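Local coordinates for receptor-like protein kinase ANXUR1 (PDB 6FIG) that probably acts as a cell-surface receptor kinase in plant reproduction, with a malectin-like ectodomain, described here, that likely senses signals outside the cell, at residues L4-G9 with Y64-K69; S106-A111 with A120-E125; S243-D248 with R283-E288; E343-Q348 with L367-M372. All blocks are in the same frame, centred on the assembly; numbering follows the deposited sequence. Where two conformers were deposited one is given.

Contact 1: L4-G9 with Y64-K69. With CA (calcium ion), chain I; EDO (1,2-ethanediol), chain J.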
# COMPACT_ATOMS: atom_id res chain seq x y z
N LEU A 4 3.47 -2.28 -10.18
CA LEU A 4 4.16 -1.20 -10.88
C LEU A 4 3.25 -0.05 -11.20
O LEU A 4 2.07 -0.25 -11.55
CB LEU A 4 4.71 -1.72 -12.21
CG LEU A 4 5.73 -2.85 -12.15
CD1 LEU A 4 6.16 -3.20 -13.56
CD2 LEU A 4 6.93 -2.45 -11.33
N ALA A 5 3.80 1.17 -11.11
CA ALA A 5 3.16 2.35 -11.64
C ALA A 5 4.26 3.04 -12.45
O ALA A 5 5.18 3.66 -11.88
CB ALA A 5 2.65 3.24 -10.54
N LEU A 6 4.19 2.87 -13.76
CA LEU A 6 5.22 3.34 -14.68
C LEU A 6 4.74 4.60 -15.38
O LEU A 6 3.68 4.60 -16.02
CB LEU A 6 5.52 2.28 -15.73
CG LEU A 6 5.81 0.87 -15.23
CD1 LEU A 6 6.06 -0.05 -16.41
CD2 LEU A 6 6.97 0.87 -14.24
N SER A 7 5.49 5.69 -15.23
CA SER A 7 5.18 6.90 -15.97
C SER A 7 6.08 6.88 -17.19
O SER A 7 7.30 7.03 -17.08
CB SER A 7 5.41 8.17 -15.15
OG SER A 7 5.01 9.29 -15.94
N CYS A 8 5.47 6.62 -18.34
CA CYS A 8 6.21 6.40 -19.55
C CYS A 8 6.80 7.73 -20.02
O CYS A 8 6.12 8.76 -19.96
CB CYS A 8 5.30 5.79 -20.60
SG CYS A 8 4.52 4.32 -19.93
N GLY A 9 8.06 7.68 -20.42
CA GLY A 9 8.78 8.86 -20.90
C GLY A 9 9.49 9.67 -19.84
O GLY A 9 10.02 10.74 -20.14
N TYR A 64 6.28 -4.19 -23.85
CA TYR A 64 6.75 -4.25 -22.47
C TYR A 64 6.60 -5.68 -21.96
O TYR A 64 5.65 -6.37 -22.32
CB TYR A 64 5.91 -3.38 -21.55
CG TYR A 64 5.99 -1.90 -21.82
CD1 TYR A 64 6.87 -1.09 -21.11
CD2 TYR A 64 5.17 -1.31 -22.75
CE1 TYR A 64 6.92 0.27 -21.32
CE2 TYR A 64 5.23 0.05 -23.00
CZ TYR A 64 6.11 0.83 -22.27
OH TYR A 64 6.16 2.17 -22.50
N GLU A 65 7.52 -6.09 -21.09
CA GLU A 65 7.41 -7.34 -20.36
C GLU A 65 7.48 -7.04 -18.87
O GLU A 65 8.47 -6.50 -18.37
CB GLU A 65 8.50 -8.33 -20.79
CG GLU A 65 8.18 -8.97 -22.13
CD GLU A 65 9.15 -10.07 -22.56
OE1 GLU A 65 10.02 -10.48 -21.77
OE2 GLU A 65 9.01 -10.53 -23.71
N ILE A 66 6.41 -7.39 -18.16
CA ILE A 66 6.29 -7.07 -16.74
C ILE A 66 6.19 -8.38 -15.95
O ILE A 66 5.30 -9.18 -16.22
CB ILE A 66 5.08 -6.15 -16.53
CG1 ILE A 66 5.44 -4.77 -17.11
CG2 ILE A 66 4.71 -6.03 -15.05
CD1 ILE A 66 4.28 -3.84 -17.24
N PRO A 67 7.08 -8.58 -14.96
CA PRO A 67 6.97 -9.81 -14.17
C PRO A 67 5.69 -9.85 -13.34
O PRO A 67 5.33 -8.85 -12.72
CB PRO A 67 8.21 -9.77 -13.26
CG PRO A 67 9.13 -8.78 -13.86
CD PRO A 67 8.26 -7.78 -14.55
N ILE A 68 5.01 -10.99 -13.34
CA ILE A 68 3.79 -11.20 -12.59
C ILE A 68 3.75 -12.62 -12.04
O ILE A 68 4.47 -13.50 -12.50
CB ILE A 68 2.51 -10.99 -13.44
CG1 ILE A 68 2.57 -11.79 -14.75
CG2 ILE A 68 2.28 -9.51 -13.73
CD1 ILE A 68 1.24 -11.93 -15.46
N LYS A 69 2.90 -12.82 -11.04
CA LYS A 69 2.51 -14.17 -10.62
C LYS A 69 1.43 -14.70 -11.57
O LYS A 69 0.33 -14.14 -11.67
CB LYS A 69 1.98 -14.16 -9.20
CG LYS A 69 3.02 -13.72 -8.19
CD LYS A 69 2.61 -14.07 -6.77
CE LYS A 69 3.82 -14.25 -5.88
NZ LYS A 69 3.40 -14.59 -4.50
CA CA I . 4.31 9.66 -18.45
C1 EDO J . 6.75 2.77 -7.74
O1 EDO J . 6.47 3.82 -8.67
C2 EDO J . 5.99 1.55 -8.24
O2 EDO J . 6.31 1.29 -9.61
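Leu4 and Leu6 of strand 4-7 pack against Ile66 of strand 62-67 in a buried apolar contact between two sheets laid face to face, the sandwich arrangement of a malectin-like domain. Strand 4-7 pairs with strands 21-24 and 151-161, whereas strand 62-67 lies between strands 29-31 and 135-142 in the five-stranded sheet. Leu4 and Ile66 meet tip to tip: Leu4 CD1 comes within 3.5 Å of Ile66 CG2, the branch that stands anti to the backbone N because chi1 is -71°. The other branch of Ile66 runs on to CD1, which lies 4.3 Å from Leu6 CD1, so one isoleucine serves two leucines of the same strand. Phe28 and Val158 add to this layer.

Farther along, Cys8 SG approaches Tyr64 OH at 3.7 Å, obliquely to the ring and as packing alone. The hydroxyl has its hydrogen bond with Asp25, which anchors the far end of the ring. Just beside this, Ser7 OG (2.6 Å) and Cys8 O (2.5 Å) bind the calcium ion, whose site is completed by Pro51, Thr54 and Asn154. Near Leu4, Ala5 N donates to O2 of an ethanediol probably left from crystallisation. The chemistry is therefore divided: apolar branches join the two sheets, while the serine hydroxyl and a backbone carbonyl, both turned to the metal, tie the end of strand 4-7 to neighbouring loops and strands.

Contact 2: S106-A111 with A120-E125. With NAG (2-acetamido-2-deoxy-beta-D-glucopyranose), chain C.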
# COMPACT_ATOMS: atom_id res chain seq x y z
N SER A 106 -8.15 -1.48 -30.09
CA SER A 106 -7.96 -1.78 -31.50
C SER A 106 -8.46 -0.59 -32.30
O SER A 106 -9.57 -0.12 -32.04
CB SER A 106 -8.71 -3.05 -31.92
OG SER A 106 -8.54 -3.35 -33.30
N ASN A 107 -7.64 -0.08 -33.21
CA ASN A 107 -7.96 1.16 -33.94
C ASN A 107 -8.32 2.32 -33.00
O ASN A 107 -9.18 3.16 -33.31
CB ASN A 107 -9.11 0.90 -34.91
CG ASN A 107 -9.28 2.03 -35.90
OD1 ASN A 107 -8.33 2.46 -36.55
ND2 ASN A 107 -10.51 2.51 -36.02
N PHE A 108 -7.63 2.37 -31.87
CA PHE A 108 -7.96 3.28 -30.78
C PHE A 108 -7.44 4.68 -31.03
O PHE A 108 -6.24 4.89 -31.23
CB PHE A 108 -7.36 2.73 -29.49
CG PHE A 108 -7.37 3.69 -28.34
CD1 PHE A 108 -8.58 4.16 -27.83
CD2 PHE A 108 -6.17 4.09 -27.74
CE1 PHE A 108 -8.59 5.03 -26.76
CE2 PHE A 108 -6.18 4.98 -26.67
CZ PHE A 108 -7.40 5.43 -26.17
N SER A 109 -8.37 5.65 -31.01
CA SER A 109 -8.06 7.07 -31.11
C SER A 109 -8.32 7.70 -29.76
O SER A 109 -9.48 7.94 -29.38
CB SER A 109 -8.92 7.76 -32.17
OG SER A 109 -8.67 9.16 -32.19
N ALA A 110 -7.25 8.00 -29.04
CA ALA A 110 -7.35 8.73 -27.79
C ALA A 110 -7.95 10.13 -28.00
O ALA A 110 -8.77 10.60 -27.18
CB ALA A 110 -5.99 8.85 -27.14
N ALA A 111 -7.56 10.77 -29.10
CA ALA A 111 -8.03 12.12 -29.42
C ALA A 111 -9.55 12.15 -29.56
O ALA A 111 -10.22 12.93 -28.88
CB ALA A 111 -7.36 12.62 -30.70
N ALA A 120 -9.95 15.61 -21.00
CA ALA A 120 -8.63 15.80 -21.64
C ALA A 120 -7.69 14.60 -21.49
O ALA A 120 -6.64 14.56 -22.13
CB ALA A 120 -7.96 17.05 -21.10
N TYR A 121 -8.06 13.63 -20.66
CA TYR A 121 -7.25 12.43 -20.40
C TYR A 121 -8.15 11.20 -20.23
O TYR A 121 -9.35 11.35 -19.97
CB TYR A 121 -6.38 12.64 -19.15
CG TYR A 121 -7.19 12.90 -17.91
CD1 TYR A 121 -7.65 14.18 -17.61
CD2 TYR A 121 -7.53 11.86 -17.05
CE1 TYR A 121 -8.42 14.42 -16.48
CE2 TYR A 121 -8.30 12.09 -15.92
CZ TYR A 121 -8.74 13.37 -15.64
OH TYR A 121 -9.50 13.61 -14.52
N LEU A 122 -7.58 10.01 -20.37
CA LEU A 122 -8.30 8.74 -20.23
C LEU A 122 -7.50 7.79 -19.38
O LEU A 122 -6.27 7.75 -19.47
CB LEU A 122 -8.49 8.05 -21.60
CG LEU A 122 -9.13 8.83 -22.73
CD1 LEU A 122 -8.99 8.08 -24.04
CD2 LEU A 122 -10.59 9.13 -22.45
N VAL A 123 -8.20 6.99 -18.57
CA VAL A 123 -7.60 5.85 -17.90
C VAL A 123 -8.45 4.63 -18.27
O VAL A 123 -9.64 4.55 -17.93
CB VAL A 123 -7.55 6.00 -16.37
CG1 VAL A 123 -6.78 4.83 -15.76
CG2 VAL A 123 -6.96 7.34 -15.96
N LYS A 124 -7.86 3.71 -19.01
CA LYS A 124 -8.49 2.46 -19.36
C LYS A 124 -8.06 1.46 -18.31
O LYS A 124 -6.88 1.34 -18.02
CB LYS A 124 -8.05 1.97 -20.74
CG LYS A 124 -8.34 2.90 -21.90
CD LYS A 124 -9.79 2.95 -22.28
CE LYS A 124 -9.94 3.68 -23.60
NZ LYS A 124 -11.31 3.71 -24.13
N GLU A 125 -9.01 0.73 -17.71
CA GLU A 125 -8.69 -0.22 -16.67
C GLU A 125 -9.28 -1.57 -17.01
O GLU A 125 -10.48 -1.65 -17.37
CB GLU A 125 -9.24 0.25 -15.32
CG GLU A 125 -8.96 -0.71 -14.17
CD GLU A 125 -9.57 -0.26 -12.87
OE1 GLU A 125 -10.69 -0.72 -12.61
OE2 GLU A 125 -8.95 0.50 -12.10
C1 NAG C . -10.86 3.59 -36.92
C2 NAG C . -11.75 3.06 -38.04
C3 NAG C . -12.32 4.20 -38.88
C4 NAG C . -12.95 5.28 -38.00
C5 NAG C . -11.94 5.74 -36.95
C6 NAG C . -12.50 6.79 -35.99
C7 NAG C . -11.01 0.84 -38.81
C8 NAG C . -10.07 0.13 -39.74
N2 NAG C . -10.95 2.17 -38.87
O3 NAG C . -13.29 3.69 -39.80
O4 NAG C . -13.32 6.37 -38.85
O5 NAG C . -11.52 4.62 -36.18
O6 NAG C . -13.57 6.23 -35.23
O7 NAG C . -11.75 0.23 -38.08
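The apolar part of this contact gathers round the Phe108 ring, which meets Leu122 and Lys124 of strand 122-128. Leu122 CD1 sits at the ring edge, close to its plane, 3.8 Å from Phe108 CZ. The two side chains come from opposite directions, and Phe108 reaches inward because its CG stands anti to the backbone N (chi1 168°). The same methyl of Leu122 lies 4.0 Å from Ala110 O and 4.4 Å from Ala110 CB, which places it between the ring and the first turn of helix 110-117.

Lys124 contributes its aliphatic portion. A bend at chi2 (-74°) takes the chain alongside Phe108, the two sliding past each other in opposite senses, with Lys124 CE 3.7 Å from Phe108 CE1. The approach is oblique to the ring.

Within 106-111 the backbone covers the ring: Ala110 N lies 3.8 Å above its plane, over the centre, so the turn into the helix covers one face. Two polar features stand apart from the ring. Ser109 is the N-cap of that helix, its hydroxyl bonded to Ile112 N. Asn107 carries an N-linked sugar through the covalent bond from ND2 to C1 of the N-acetylglucosamine; Asn107 and Phe108 form a G1 beta bulge opposite Phe95.

In the fold, this is the corner where strand 102-108 leaves the five-stranded sheet, passes into helix 110-117 and returns as strand 122-128 beside strand 73-80. Phe80 and Phe95 also pack on Phe108, while Thr113, Cys114 and Leu117 of the helix extend the cover over Leu122.

Contact 3: S243-D248 with R283-E288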
# COMPACT_ATOMS: atom_id res chain seq x y z
N SER A 243 -11.74 -5.87 0.22
CA SER A 243 -11.31 -5.48 -1.12
C SER A 243 -12.44 -5.25 -2.10
O SER A 243 -12.23 -4.62 -3.15
CB SER A 243 -10.37 -6.53 -1.74
OG SER A 243 -9.21 -6.68 -0.98
N ILE A 244 -13.66 -5.75 -1.81
CA ILE A 244 -14.77 -5.54 -2.71
C ILE A 244 -15.03 -4.05 -2.93
O ILE A 244 -15.18 -3.60 -4.05
CB ILE A 244 -16.05 -6.28 -2.23
CG1 ILE A 244 -15.90 -7.80 -2.45
CG2 ILE A 244 -17.29 -5.74 -2.87
CD1 ILE A 244 -15.97 -8.25 -3.91
N ALA A 245 -15.04 -3.29 -1.84
CA ALA A 245 -15.27 -1.83 -1.93
C ALA A 245 -14.97 -1.23 -0.56
O ALA A 245 -15.20 -1.88 0.45
CB ALA A 245 -16.70 -1.53 -2.32
N PRO A 246 -14.48 0.01 -0.54
CA PRO A 246 -14.16 0.64 0.72
C PRO A 246 -15.39 1.05 1.53
O PRO A 246 -16.50 1.22 0.99
CB PRO A 246 -13.36 1.88 0.30
CG PRO A 246 -13.83 2.18 -1.05
CD PRO A 246 -14.14 0.86 -1.68
N ALA A 247 -15.18 1.19 2.82
CA ALA A 247 -16.30 1.43 3.75
C ALA A 247 -17.11 2.66 3.38
O ALA A 247 -18.35 2.66 3.53
CB ALA A 247 -15.81 1.56 5.17
N ASP A 248 -16.45 3.69 2.86
CA ASP A 248 -17.15 4.92 2.51
C ASP A 248 -18.20 4.75 1.42
O ASP A 248 -19.18 5.52 1.43
CB ASP A 248 -16.17 6.06 2.20
CG ASP A 248 -15.67 6.78 3.47
OD1 ASP A 248 -16.20 6.58 4.60
OD2 ASP A 248 -14.73 7.58 3.37
N ARG A 283 -22.54 -4.57 -11.00
CA ARG A 283 -22.36 -4.89 -9.59
C ARG A 283 -23.00 -3.79 -8.77
O ARG A 283 -22.53 -2.66 -8.77
CB ARG A 283 -20.87 -5.00 -9.24
CG ARG A 283 -20.68 -5.32 -7.78
CD ARG A 283 -19.27 -5.77 -7.48
NE ARG A 283 -19.12 -7.12 -7.96
CZ ARG A 283 -18.04 -7.87 -7.81
NH1 ARG A 283 -16.96 -7.39 -7.19
NH2 ARG A 283 -18.07 -9.12 -8.24
N LEU A 284 -24.10 -4.12 -8.08
CA LEU A 284 -24.82 -3.16 -7.27
C LEU A 284 -24.42 -3.37 -5.83
O LEU A 284 -24.51 -4.48 -5.33
CB LEU A 284 -26.34 -3.34 -7.43
CG LEU A 284 -26.95 -2.69 -8.68
CD1 LEU A 284 -26.42 -3.24 -9.98
CD2 LEU A 284 -28.45 -2.87 -8.63
N HIS A 285 -23.95 -2.31 -5.20
CA HIS A 285 -23.50 -2.34 -3.82
C HIS A 285 -24.59 -1.77 -2.91
O HIS A 285 -25.11 -0.68 -3.18
CB HIS A 285 -22.23 -1.49 -3.66
CG HIS A 285 -21.04 -2.04 -4.37
ND1 HIS A 285 -20.14 -2.89 -3.76
CD2 HIS A 285 -20.60 -1.86 -5.63
CE1 HIS A 285 -19.19 -3.20 -4.62
NE2 HIS A 285 -19.44 -2.58 -5.76
N PHE A 286 -24.87 -2.50 -1.83
CA PHE A 286 -25.93 -2.09 -0.89
C PHE A 286 -25.46 -2.15 0.54
O PHE A 286 -24.69 -3.03 0.91
CB PHE A 286 -27.15 -2.99 -1.00
CG PHE A 286 -27.79 -3.03 -2.34
CD1 PHE A 286 -28.69 -2.03 -2.74
CD2 PHE A 286 -27.60 -4.12 -3.19
CE1 PHE A 286 -29.33 -2.11 -3.96
CE2 PHE A 286 -28.23 -4.19 -4.41
CZ PHE A 286 -29.11 -3.19 -4.80
N CYS A 287 -25.98 -1.26 1.39
CA CYS A 287 -25.80 -1.36 2.82
C CYS A 287 -26.89 -0.49 3.43
O CYS A 287 -26.99 0.70 3.11
CB CYS A 287 -24.42 -0.87 3.26
SG CYS A 287 -24.13 -0.99 5.05
N GLU A 288 -27.71 -1.10 4.26
CA GLU A 288 -28.79 -0.38 4.91
C GLU A 288 -28.25 0.25 6.18
O GLU A 288 -27.85 -0.46 7.09
CB GLU A 288 -29.95 -1.32 5.26
CG GLU A 288 -31.14 -0.64 5.97
CD GLU A 288 -31.69 0.48 5.14
OE1 GLU A 288 -32.23 0.18 4.06
OE2 GLU A 288 -31.57 1.66 5.54
O HOH W 1 -16.08 -4.79 -6.38
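Ile244 lies across the side chains of Arg283 and His285, joining the loop ahead of helix 247-250 to strand 278-287. From CB its two branches part. CG2, anti to the backbone N, goes to the edge of the imidazole, in the ring plane, and stops 3.6 Å from His285 CE1. CG1 takes the other direction and bends at chi2 (-72°), carrying CD1 to 3.5 Å from Arg283 NH1, oblique to the guanidinium plane; the two side chains cross at about a right angle. Ala245 adds its methyl, with CB 3.8 Å from His285 CE1, so that this ring carbon is packed by two neighbouring residues.

A water completes the junction. It donates to Ile244 O at 2.8 Å and accepts from Arg283 NH1 at 2.9 Å, lying in the plane of the guanidinium at its edge. Elsewhere the arginine is held by a salt bridge from NE to Asp331 and a bond from NH2 to Leu164 O, and Tyr329 makes a cation-pi contact with it. His285 is fixed at both nitrogens, ND1 by Tyr250 OH and NE2 by Glu368.

Carbon thus packs against polar groups that are already anchored. With both ring nitrogens engaged, the rotation of the imidazole is probably fixed, and the buried arginine charge is probably balanced chiefly by Asp331, while the water passes the guanidinium's grip on to the loop carbonyl.

Contact 4: E343-Q348 with L367-M372. With NAG (2-acetamido-2-deoxy-beta-D-glucopyranose), chain D.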
# COMPACT_ATOMS: atom_id res chain seq x y z
N GLU A 343 -26.25 0.81 -27.54
CA GLU A 343 -25.09 1.51 -26.97
C GLU A 343 -25.31 2.10 -25.57
O GLU A 343 -24.44 2.82 -25.08
CB GLU A 343 -24.54 2.63 -27.87
CG GLU A 343 -24.37 2.29 -29.35
CD GLU A 343 -24.59 3.51 -30.23
OE1 GLU A 343 -23.98 4.57 -29.95
OE2 GLU A 343 -25.39 3.42 -31.18
N GLU A 344 -26.44 1.79 -24.92
CA GLU A 344 -26.70 2.24 -23.54
C GLU A 344 -27.07 1.09 -22.62
O GLU A 344 -27.67 0.09 -23.04
CB GLU A 344 -27.81 3.29 -23.51
CG GLU A 344 -27.39 4.65 -24.05
CD GLU A 344 -28.56 5.55 -24.47
OE1 GLU A 344 -29.74 5.12 -24.40
OE2 GLU A 344 -28.31 6.70 -24.90
N ILE A 345 -26.70 1.24 -21.36
CA ILE A 345 -27.23 0.45 -20.26
C ILE A 345 -28.01 1.43 -19.39
O ILE A 345 -27.52 2.51 -19.06
CB ILE A 345 -26.13 -0.25 -19.46
CG1 ILE A 345 -25.60 -1.44 -20.27
CG2 ILE A 345 -26.64 -0.71 -18.08
CD1 ILE A 345 -24.32 -2.01 -19.71
N THR A 346 -29.25 1.05 -19.06
CA THR A 346 -30.05 1.81 -18.10
C THR A 346 -30.26 0.97 -16.86
O THR A 346 -30.49 -0.24 -16.95
CB THR A 346 -31.42 2.24 -18.66
OG1 THR A 346 -32.17 1.08 -19.06
CG2 THR A 346 -31.25 3.19 -19.82
N LEU A 347 -30.16 1.60 -15.70
CA LEU A 347 -30.45 0.92 -14.44
C LEU A 347 -31.60 1.70 -13.82
O LEU A 347 -31.52 2.92 -13.74
CB LEU A 347 -29.25 0.94 -13.53
CG LEU A 347 -29.48 0.42 -12.12
CD1 LEU A 347 -29.82 -1.05 -12.12
CD2 LEU A 347 -28.25 0.67 -11.27
N GLN A 348 -32.67 1.01 -13.42
CA GLN A 348 -33.84 1.72 -12.85
C GLN A 348 -34.29 1.03 -11.59
O GLN A 348 -34.22 -0.18 -11.51
CB GLN A 348 -34.99 1.77 -13.83
CG GLN A 348 -34.66 2.57 -15.08
CD GLN A 348 -35.76 2.49 -16.09
OE1 GLN A 348 -36.03 1.42 -16.64
NE2 GLN A 348 -36.44 3.62 -16.31
N LEU A 367 -21.98 1.37 -7.47
CA LEU A 367 -22.25 0.71 -8.74
C LEU A 367 -20.98 0.56 -9.55
O LEU A 367 -20.30 1.54 -9.78
CB LEU A 367 -23.26 1.50 -9.56
CG LEU A 367 -23.68 0.94 -10.92
CD1 LEU A 367 -24.31 -0.46 -10.85
CD2 LEU A 367 -24.63 1.92 -11.58
N GLU A 368 -20.73 -0.65 -10.02
CA GLU A 368 -19.65 -0.88 -10.98
C GLU A 368 -20.23 -1.57 -12.20
O GLU A 368 -21.13 -2.41 -12.09
CB GLU A 368 -18.57 -1.73 -10.37
CG GLU A 368 -17.89 -1.07 -9.19
CD GLU A 368 -16.97 -2.02 -8.48
OE1 GLU A 368 -17.46 -2.89 -7.73
OE2 GLU A 368 -15.72 -1.99 -8.72
N ILE A 369 -19.70 -1.21 -13.37
CA ILE A 369 -20.10 -1.83 -14.62
C ILE A 369 -18.85 -2.37 -15.29
O ILE A 369 -17.90 -1.60 -15.50
CB ILE A 369 -20.84 -0.85 -15.54
CG1 ILE A 369 -22.09 -0.32 -14.80
CG2 ILE A 369 -21.18 -1.54 -16.85
CD1 ILE A 369 -22.89 0.67 -15.57
N PHE A 370 -18.85 -3.67 -15.58
CA PHE A 370 -17.72 -4.34 -16.25
C PHE A 370 -18.13 -4.94 -17.59
O PHE A 370 -19.19 -5.54 -17.71
CB PHE A 370 -17.22 -5.47 -15.38
CG PHE A 370 -16.78 -5.04 -14.02
CD1 PHE A 370 -15.53 -4.46 -13.82
CD2 PHE A 370 -17.62 -5.20 -12.94
CE1 PHE A 370 -15.15 -4.04 -12.56
CE2 PHE A 370 -17.23 -4.78 -11.68
CZ PHE A 370 -16.01 -4.20 -11.50
N LYS A 371 -17.28 -4.76 -18.60
CA LYS A 371 -17.42 -5.48 -19.88
C LYS A 371 -16.72 -6.81 -19.80
O LYS A 371 -15.56 -6.85 -19.42
CB LYS A 371 -16.76 -4.65 -20.97
CG LYS A 371 -16.87 -5.21 -22.37
CD LYS A 371 -15.91 -4.50 -23.31
CE LYS A 371 -16.34 -3.09 -23.62
NZ LYS A 371 -15.26 -2.39 -24.36
N MET A 372 -17.38 -7.88 -20.20
CA MET A 372 -16.75 -9.19 -20.29
C MET A 372 -16.14 -9.36 -21.67
O MET A 372 -16.70 -8.90 -22.67
CB MET A 372 -17.78 -10.30 -20.08
CG MET A 372 -18.48 -10.22 -18.75
SD MET A 372 -19.53 -11.65 -18.46
CE MET A 372 -18.31 -12.95 -18.25
C1 NAG D . -39.87 1.92 -14.21
C2 NAG D . -41.33 2.12 -14.59
C3 NAG D . -41.90 0.88 -15.26
C4 NAG D . -40.98 0.33 -16.33
C5 NAG D . -39.59 0.12 -15.75
C6 NAG D . -38.57 -0.51 -16.69
C7 NAG D . -42.55 3.62 -13.06
C8 NAG D . -43.22 3.70 -11.71
N2 NAG D . -42.03 2.42 -13.34
O3 NAG D . -43.16 1.20 -15.84
O4 NAG D . -41.47 -0.94 -16.78
O5 NAG D . -39.15 1.40 -15.33
O6 NAG D . -38.20 0.40 -17.73
O7 NAG D . -42.50 4.58 -13.82
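A sandwich interface between two sheets carries this contact: strand 344-351 of the four-stranded antiparallel sheet faces strand 363-372, which pairs with strands 185-192, 252-255 and 278-287. Leu347 and Leu367 reach toward each other tip to tip, with Leu347 CD2 3.8 Å from Leu367 CD2 and 4.1 Å from Leu367 CD1. Both leucines have CG anti to the backbone N (chi1 173° and -179°), which extends each one into the space between the sheets. Two residues along each strand, Ile345 CD1 meets Ile369 CG2 more loosely, at 4.3 Å. Phe272 of strand 268-273 packs on both Leu367 and Ile369, and Tyr280 on Ile345.

On the other face of strand 344-351, Gln348 points to a glycan: its OE1 lies 2.6 Å from O6 of an N-acetylglucosamine that also bonds to Asn305. On the face of strand 363-372 turned away from Leu347, buried Glu368 is held by Arg190. Methyl contacts alone join the two strands here, which probably leaves their alignment to the backbone bonds within each sheet, while the polar groups are turned to the sugar on one side and to the Glu368-Arg190 salt bridge on the other.

The four contacts follow one another along the chain, each closing before the next opens. Contact 1 and contact 2 lie about 18 Å apart between centres and share the five-stranded sheet, through strands 62-67 and 102-108. Contact 3 and contact 4, about 17 Å apart between centres, touch directly: strands 278-287 and 363-372 are neighbours, with a probable hydrogen bond of 2.8 Å from Arg283 N to Glu368 O. Contacts 1 and 3 are about 30 Å apart between centres. Contacts 2 and 4 come within about 6 Å at their nearest atoms, bridged by strand 185-192, which pairs with both 122-128 and 363-372. This is consistent with two malectin-like halves packed side by side in one ectodomain.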